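PDB 1E9R: conjugal transfer protein TRWB from Escherichia coli, which probably acts as a hexameric, membrane-anchored P-loop ATPase that couples DNA to the secretion machinery during bacterial conjugation. Local coordinates for residues L291-S296 and V327-T332; W234-N239 and L271-E276; L73-L78 and S95-D100. One frame throughout, in Å; residues are numbered along the deposited sequence.

Contact 1: residues L291-S296 and V327-T332; sequences LEKLAS and VKEAQT
Lys293 lies in a loop and Glu329 on the opening turns of helix 327-334, and the two backbones stay well apart: the nearest pair of CA atoms, of Lys293 and Ala330, is 9.5 Å apart. Long side chains and one water span the gap. Lys293 runs out fully extended: with CG anti to the backbone N (chi1 179°) and every later torsion also near 180°, the chain carries its ammonium across to the helix. There it meets Glu329, itself extended, at about a right angle. NZ reaches OE1 of Glu329 at 3.2 Å, a salt bridge whose hydrogen bond is weak. The methylene before it is almost as close, with CE of Lys293 3.3 Å from OE1 of Glu329, so the tip of the lysine meets the carboxylate partly through carbon. NZ also donates to the carbonyl oxygen of Tyr325, which fixes the ammonium near the turn between helices 318-325 and 327-334. The second oxygen of Glu329 is used differently: a water donates to OE2 of Glu329 at 2.7 Å and to the backbone O of Leu294 at 2.8 Å. Each oxygen thus has its own partner, which should limit rotation of the carboxylate, although the bond at OE1 is weak. Glu329 also packs on Asp323 of a neighbouring subunit, so this surface contact borders an interface of the hexamer. The loop follows strand 281-285 and leads into helix 297-303; Leu294 packs on Val263 of helix 252-269, while Lys293 rests on Val324 of helix 318-325, just ahead of helix 327-334.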
# COMPACT_ATOMS: atom_id res chain seq x y z
N LEU B 291 -8.58 -9.11 23.02
CA LEU B 291 -9.15 -10.39 22.65
C LEU B 291 -8.71 -10.67 21.22
O LEU B 291 -8.13 -9.80 20.57
CB LEU B 291 -10.67 -10.33 22.73
CG LEU B 291 -11.33 -10.06 24.09
CD1 LEU B 291 -12.83 -10.04 23.93
CD2 LEU B 291 -10.94 -11.14 25.08
N GLU B 292 -8.97 -11.87 20.72
CA GLU B 292 -8.61 -12.18 19.34
C GLU B 292 -9.67 -11.57 18.42
O GLU B 292 -10.63 -10.94 18.89
CB GLU B 292 -8.54 -13.70 19.10
CG GLU B 292 -7.46 -14.42 19.90
CD GLU B 292 -6.68 -15.44 19.08
OE1 GLU B 292 -6.79 -15.44 17.84
OE2 GLU B 292 -5.93 -16.25 19.69
N LYS B 293 -9.49 -11.73 17.11
CA LYS B 293 -10.46 -11.21 16.16
C LYS B 293 -11.69 -12.12 16.25
O LYS B 293 -11.74 -13.18 15.63
CB LYS B 293 -9.86 -11.24 14.76
CG LYS B 293 -10.79 -10.75 13.68
CD LYS B 293 -10.06 -10.64 12.36
CE LYS B 293 -10.98 -10.15 11.26
NZ LYS B 293 -10.20 -9.83 10.03
N LEU B 294 -12.68 -11.70 17.04
CA LEU B 294 -13.90 -12.48 17.23
C LEU B 294 -14.75 -12.63 15.98
O LEU B 294 -14.95 -11.69 15.23
CB LEU B 294 -14.73 -11.87 18.37
CG LEU B 294 -13.94 -11.67 19.66
CD1 LEU B 294 -14.86 -11.11 20.73
CD2 LEU B 294 -13.35 -12.98 20.13
N ALA B 295 -15.27 -13.84 15.78
CA ALA B 295 -16.08 -14.13 14.62
C ALA B 295 -17.54 -13.70 14.73
O ALA B 295 -18.18 -13.40 13.72
CB ALA B 295 -16.02 -15.63 14.33
N SER B 296 -18.06 -13.64 15.96
CA SER B 296 -19.47 -13.30 16.16
C SER B 296 -19.78 -11.99 16.83
O SER B 296 -20.94 -11.61 16.93
CB SER B 296 -20.15 -14.41 16.96
OG SER B 296 -19.75 -15.68 16.48
N VAL B 327 -7.91 -2.70 9.32
CA VAL B 327 -8.53 -1.39 9.27
C VAL B 327 -10.03 -1.33 8.90
O VAL B 327 -10.81 -0.69 9.58
CB VAL B 327 -7.72 -0.46 8.34
CG1 VAL B 327 -8.35 0.91 8.28
CG2 VAL B 327 -6.29 -0.36 8.87
N LYS B 328 -10.43 -2.01 7.83
CA LYS B 328 -11.83 -1.98 7.40
C LYS B 328 -12.77 -2.54 8.44
O LYS B 328 -13.71 -1.87 8.88
CB LYS B 328 -12.02 -2.77 6.10
CG LYS B 328 -11.27 -2.24 4.89
CD LYS B 328 -11.72 -0.84 4.53
CE LYS B 328 -11.02 -0.35 3.28
NZ LYS B 328 -11.40 1.06 3.00
N GLU B 329 -12.53 -3.77 8.84
CA GLU B 329 -13.38 -4.44 9.79
C GLU B 329 -13.39 -3.77 11.16
O GLU B 329 -14.39 -3.80 11.87
CB GLU B 329 -12.95 -5.89 9.88
CG GLU B 329 -13.89 -6.77 10.65
CD GLU B 329 -13.72 -8.24 10.30
OE1 GLU B 329 -13.06 -8.55 9.28
OE2 GLU B 329 -14.27 -9.07 11.06
N ALA B 330 -12.27 -3.15 11.53
CA ALA B 330 -12.16 -2.46 12.82
C ALA B 330 -13.05 -1.22 12.81
O ALA B 330 -13.63 -0.87 13.83
CB ALA B 330 -10.72 -2.05 13.09
N GLN B 331 -13.14 -0.56 11.67
CA GLN B 331 -13.97 0.62 11.55
C GLN B 331 -15.43 0.21 11.70
O GLN B 331 -16.20 0.83 12.43
CB GLN B 331 -13.77 1.26 10.19
CG GLN B 331 -14.59 2.51 9.97
CD GLN B 331 -14.45 3.00 8.54
OE1 GLN B 331 -13.57 2.55 7.81
NE2 GLN B 331 -15.31 3.93 8.14
N THR B 332 -15.80 -0.85 10.98
CA THR B 332 -17.15 -1.36 11.01
C THR B 332 -17.53 -1.76 12.43
O THR B 332 -18.67 -1.57 12.86
CB THR B 332 -17.29 -2.58 10.12
OG1 THR B 332 -16.91 -2.23 8.79
CG2 THR B 332 -18.73 -3.11 10.16
O HOH W 1 -14.23 -11.32 12.58

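Contact 2: residues W234-N239 and L271-E276; sequences WLEDPN and LSLPEE
The carboxylate of Glu236 is held through OE1 by a salt bridge with Arg122, while its other oxygen, OE2, comes to 4.1 Å from CD of Pro274. That second approach is simple packing, the glutamate and the proline ring crossing at about a right angle. No hydrogen bond joins the two segments; what meets is mostly carbon. Leu273 supplies the centre of the contact with a single methyl, CD2, which touches two successive residues of helix 231-236. It lies 3.5 Å from CG of Glu236 and 3.9 Å from CB of Leu235, so the methylene part of a charged side chain and the root of a buried leucine together receive it. In Glu236, CG stands anti to the carbonyl carbon (chi1 -57°), and the chain then extends past Leu273 toward the proline. The backbones come close here, with CA of Glu236 and CA of Leu273 6.8 Å apart. In the P-loop NTPase fold, segment 234-239 leads into a beta-alpha-beta crossover made of strand 243-247, helix 252-269 and strand 281-285, and segment 271-276 lies within it, between its helix and its second strand. These two parallel strands are separated in the sheet by strand 83-89, whose first residue, Arg83, reaches back to the carbonyls of Trp234 and Leu235 and makes a cation-pi contact with the indole. In the same loop as Leu273, Ser272 OG bonds to Asp250 of a neighbouring subunit. Helix 231-236 gives way at Asp237, where OD1 of Asp237 accepts a weak bond from N of Asn239 at 3.0 Å, an Asx turn with a bent N-H...O angle of 135°.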
# COMPACT_ATOMS: atom_id res chain seq x y z
N TRP B 234 -26.93 -21.55 30.60
CA TRP B 234 -26.85 -20.50 31.60
C TRP B 234 -27.61 -19.26 31.12
O TRP B 234 -28.36 -18.63 31.88
CB TRP B 234 -25.39 -20.14 31.84
CG TRP B 234 -25.22 -18.99 32.77
CD1 TRP B 234 -25.35 -19.00 34.13
CD2 TRP B 234 -24.91 -17.63 32.42
NE1 TRP B 234 -25.16 -17.74 34.65
CE2 TRP B 234 -24.88 -16.88 33.62
CE3 TRP B 234 -24.67 -16.97 31.20
CZ2 TRP B 234 -24.61 -15.50 33.64
CZ3 TRP B 234 -24.40 -15.60 31.22
CH2 TRP B 234 -24.38 -14.88 32.43
N LEU B 235 -27.43 -18.88 29.86
CA LEU B 235 -28.11 -17.71 29.33
C LEU B 235 -29.61 -17.86 29.40
O LEU B 235 -30.33 -16.91 29.70
CB LEU B 235 -27.69 -17.47 27.87
CG LEU B 235 -26.28 -16.92 27.67
CD1 LEU B 235 -25.95 -16.88 26.19
CD2 LEU B 235 -26.18 -15.54 28.27
N GLU B 236 -30.08 -19.07 29.15
CA GLU B 236 -31.50 -19.36 29.17
C GLU B 236 -32.08 -19.44 30.57
O GLU B 236 -33.27 -19.24 30.75
CB GLU B 236 -31.77 -20.67 28.43
CG GLU B 236 -31.26 -20.67 27.01
CD GLU B 236 -31.48 -21.99 26.31
OE1 GLU B 236 -30.96 -23.02 26.81
OE2 GLU B 236 -32.17 -21.99 25.26
N ASP B 237 -31.24 -19.73 31.55
CA ASP B 237 -31.71 -19.85 32.92
C ASP B 237 -32.02 -18.49 33.52
O ASP B 237 -31.12 -17.72 33.84
CB ASP B 237 -30.66 -20.55 33.78
CG ASP B 237 -31.12 -20.77 35.21
OD1 ASP B 237 -32.31 -20.48 35.51
OD2 ASP B 237 -30.30 -21.22 36.03
N PRO B 238 -33.32 -18.19 33.71
CA PRO B 238 -33.79 -16.92 34.27
C PRO B 238 -33.18 -16.63 35.63
O PRO B 238 -32.83 -15.49 35.93
CB PRO B 238 -35.30 -17.13 34.37
CG PRO B 238 -35.58 -18.19 33.34
CD PRO B 238 -34.43 -19.13 33.54
N ASN B 239 -33.05 -17.68 36.43
CA ASN B 239 -32.47 -17.55 37.77
C ASN B 239 -30.96 -17.63 37.76
O ASN B 239 -30.32 -17.61 38.82
CB ASN B 239 -33.04 -18.62 38.69
CG ASN B 239 -34.55 -18.56 38.77
OD1 ASN B 239 -35.13 -17.50 39.06
ND2 ASN B 239 -35.21 -19.69 38.51
N LEU B 271 -28.04 -15.20 20.00
CA LEU B 271 -28.80 -15.17 18.75
C LEU B 271 -29.72 -16.37 18.65
O LEU B 271 -30.58 -16.44 17.77
CB LEU B 271 -27.83 -15.18 17.57
CG LEU B 271 -27.43 -13.85 16.93
CD1 LEU B 271 -27.15 -12.82 17.98
CD2 LEU B 271 -26.21 -14.10 16.06
N SER B 272 -29.52 -17.32 19.55
CA SER B 272 -30.32 -18.54 19.57
C SER B 272 -31.34 -18.53 20.71
O SER B 272 -32.19 -19.42 20.79
CB SER B 272 -29.43 -19.78 19.71
OG SER B 272 -28.80 -20.11 18.48
N LEU B 273 -31.24 -17.54 21.58
CA LEU B 273 -32.16 -17.44 22.72
C LEU B 273 -33.59 -17.20 22.27
O LEU B 273 -33.85 -16.46 21.32
CB LEU B 273 -31.75 -16.29 23.65
CG LEU B 273 -30.48 -16.50 24.45
CD1 LEU B 273 -30.21 -15.28 25.29
CD2 LEU B 273 -30.62 -17.72 25.33
N PRO B 274 -34.56 -17.84 22.96
CA PRO B 274 -35.96 -17.67 22.60
C PRO B 274 -36.39 -16.22 22.84
O PRO B 274 -35.86 -15.54 23.73
CB PRO B 274 -36.68 -18.65 23.53
CG PRO B 274 -35.80 -18.66 24.74
CD PRO B 274 -34.41 -18.73 24.12
N GLU B 275 -37.33 -15.75 22.04
CA GLU B 275 -37.81 -14.38 22.15
C GLU B 275 -38.38 -14.02 23.52
O GLU B 275 -39.40 -14.55 23.95
CB GLU B 275 -38.85 -14.12 21.05
CG GLU B 275 -38.34 -13.21 19.95
CD GLU B 275 -38.23 -11.77 20.41
OE1 GLU B 275 -37.73 -11.53 21.54
OE2 GLU B 275 -38.66 -10.87 19.65
N GLU B 276 -37.68 -13.12 24.22
CA GLU B 276 -38.09 -12.64 25.53
C GLU B 276 -37.95 -11.13 25.56
O GLU B 276 -36.89 -10.59 25.88
CB GLU B 276 -37.23 -13.23 26.66
CG GLU B 276 -37.50 -14.69 26.99
CD GLU B 276 -38.99 -14.99 27.10
OE1 GLU B 276 -39.72 -14.18 27.72
OE2 GLU B 276 -39.42 -16.04 26.58

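Contact 3: residues L73-L78 and S95-D100; sequences LAYTGL and SKFGRD
Phe97, the last residue of helix 92-97, packs against Tyr75 and Leu78 on helix 66-79, the helix that follows the probable P-loop in this P-loop NTPase fold. The tight part centres on Leu78, whose CD1 methyl sits 3.6 Å from CB of Phe97 and 3.7 Å from its CG, at the root of the ring. Leu78 and Phe97 both point across the contact from their backbones, and in Phe97 the ring stands anti to the carbonyl carbon (chi1 -52°), which brings it over to helix 66-79. Farther out, Tyr75 meets the ring less fully: its plane lies only 16° from that of Phe97, but the rings are slid apart, their centroids 5.9 Å distant, and they hardly overlap. The real touch is CD1 of Tyr75 with CE1 of Phe97, 3.8 Å, together with the tyrosine CB beside CZ. Both rings turn to Phe425 in edge-to-face contacts, so a residue near the C-terminus joins the cluster. Phe97 is buried, whereas Tyr75 and Leu78 remain partly exposed. Looser still is Arg99, also partly exposed: its NH1 stays 4.7 Å from CD2 of Leu78, and its guanidinium pairs instead with Asp102. One face of the Phe97 ring is covered from within its own helix: CB of Lys96 lies 4.2 Å above its centre.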
# COMPACT_ATOMS: atom_id res chain seq x y z
N LEU B 73 -20.96 1.63 35.61
CA LEU B 73 -22.04 1.18 34.75
C LEU B 73 -22.55 -0.19 35.18
O LEU B 73 -23.76 -0.42 35.25
CB LEU B 73 -21.55 1.12 33.30
CG LEU B 73 -22.35 1.92 32.28
CD1 LEU B 73 -21.68 1.80 30.95
CD2 LEU B 73 -23.76 1.41 32.21
N ALA B 74 -21.64 -1.11 35.45
CA ALA B 74 -22.00 -2.47 35.87
C ALA B 74 -22.76 -2.44 37.20
O ALA B 74 -23.78 -3.11 37.36
CB ALA B 74 -20.74 -3.32 36.00
N TYR B 75 -22.24 -1.65 38.13
CA TYR B 75 -22.84 -1.49 39.44
C TYR B 75 -24.29 -1.01 39.34
O TYR B 75 -25.20 -1.65 39.85
CB TYR B 75 -22.02 -0.49 40.26
CG TYR B 75 -22.66 -0.11 41.57
CD1 TYR B 75 -23.09 -1.09 42.47
CD2 TYR B 75 -22.83 1.23 41.92
CE1 TYR B 75 -23.66 -0.74 43.69
CE2 TYR B 75 -23.39 1.59 43.14
CZ TYR B 75 -23.81 0.60 44.02
OH TYR B 75 -24.37 0.97 45.23
N THR B 76 -24.49 0.13 38.69
CA THR B 76 -25.83 0.68 38.54
C THR B 76 -26.77 -0.29 37.82
O THR B 76 -27.98 -0.25 38.01
CB THR B 76 -25.78 2.04 37.80
OG1 THR B 76 -25.23 1.88 36.49
CG2 THR B 76 -24.92 3.01 38.57
N GLY B 77 -26.19 -1.15 36.98
CA GLY B 77 -26.99 -2.12 36.26
C GLY B 77 -27.39 -3.25 37.18
O GLY B 77 -28.45 -3.85 37.03
N LEU B 78 -26.52 -3.54 38.15
CA LEU B 78 -26.80 -4.60 39.12
C LEU B 78 -27.86 -4.10 40.09
O LEU B 78 -28.69 -4.87 40.55
CB LEU B 78 -25.54 -4.96 39.88
CG LEU B 78 -24.48 -5.70 39.07
CD1 LEU B 78 -23.16 -5.66 39.80
CD2 LEU B 78 -24.96 -7.13 38.81
N SER B 95 -14.63 -9.61 42.83
CA SER B 95 -14.36 -9.37 44.23
C SER B 95 -15.27 -8.32 44.85
O SER B 95 -15.50 -8.33 46.06
CB SER B 95 -12.90 -8.95 44.40
OG SER B 95 -12.69 -7.65 43.90
N LYS B 96 -15.82 -7.43 44.04
CA LYS B 96 -16.69 -6.40 44.58
C LYS B 96 -18.17 -6.62 44.32
O LYS B 96 -19.00 -6.20 45.11
CB LYS B 96 -16.29 -5.03 44.04
CG LYS B 96 -14.96 -4.54 44.58
CD LYS B 96 -14.48 -3.33 43.80
CE LYS B 96 -13.07 -2.92 44.22
NZ LYS B 96 -12.55 -1.82 43.35
N PHE B 97 -18.50 -7.29 43.22
CA PHE B 97 -19.91 -7.51 42.90
C PHE B 97 -20.35 -8.96 42.84
O PHE B 97 -21.53 -9.25 42.61
CB PHE B 97 -20.24 -6.83 41.57
CG PHE B 97 -19.84 -5.39 41.51
CD1 PHE B 97 -20.30 -4.48 42.45
CD2 PHE B 97 -18.99 -4.94 40.50
CE1 PHE B 97 -19.93 -3.14 42.39
CE2 PHE B 97 -18.61 -3.61 40.43
CZ PHE B 97 -19.09 -2.71 41.38
N GLY B 98 -19.41 -9.88 43.06
CA GLY B 98 -19.71 -11.30 43.01
C GLY B 98 -20.59 -11.82 44.14
O GLY B 98 -20.22 -11.74 45.32
N ARG B 99 -21.76 -12.34 43.78
CA ARG B 99 -22.69 -12.90 44.75
C ARG B 99 -22.56 -14.42 44.73
O ARG B 99 -21.84 -14.98 43.91
CB ARG B 99 -24.12 -12.49 44.44
CG ARG B 99 -24.35 -10.99 44.47
CD ARG B 99 -25.59 -10.63 43.66
NE ARG B 99 -25.69 -11.47 42.46
CZ ARG B 99 -26.54 -11.27 41.45
NH1 ARG B 99 -27.37 -10.23 41.47
NH2 ARG B 99 -26.56 -12.10 40.42
N ASP B 100 -23.28 -15.07 45.63
CA ASP B 100 -23.21 -16.52 45.76
C ASP B 100 -23.70 -17.33 44.56
O ASP B 100 -23.08 -18.34 44.20
CB ASP B 100 -23.98 -16.93 47.02
CG ASP B 100 -23.42 -18.19 47.65
OD1 ASP B 100 -23.78 -19.30 47.21
OD2 ASP B 100 -22.60 -18.05 48.60

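How the contacts relate
The contacts follow one another along the chain as contact 3, contact 2, contact 1, each closing before the next opens, and all belong to one P-loop NTPase domain. Their centres form a broad triangle: contacts 2 and 3 are the closest pair at about 20 Å, contacts 1 and 2 are about 26 Å apart and contacts 1 and 3 about 28 Å. None touches another. All gather round the large mixed sheet, through helices and loops that join its parallel strands. Contacts 1 and 2 lie where subunits of the six-chain assembly meet, whereas contact 3, whose segments no other chain touches, packs the helix after the probable P-loop within one subunit.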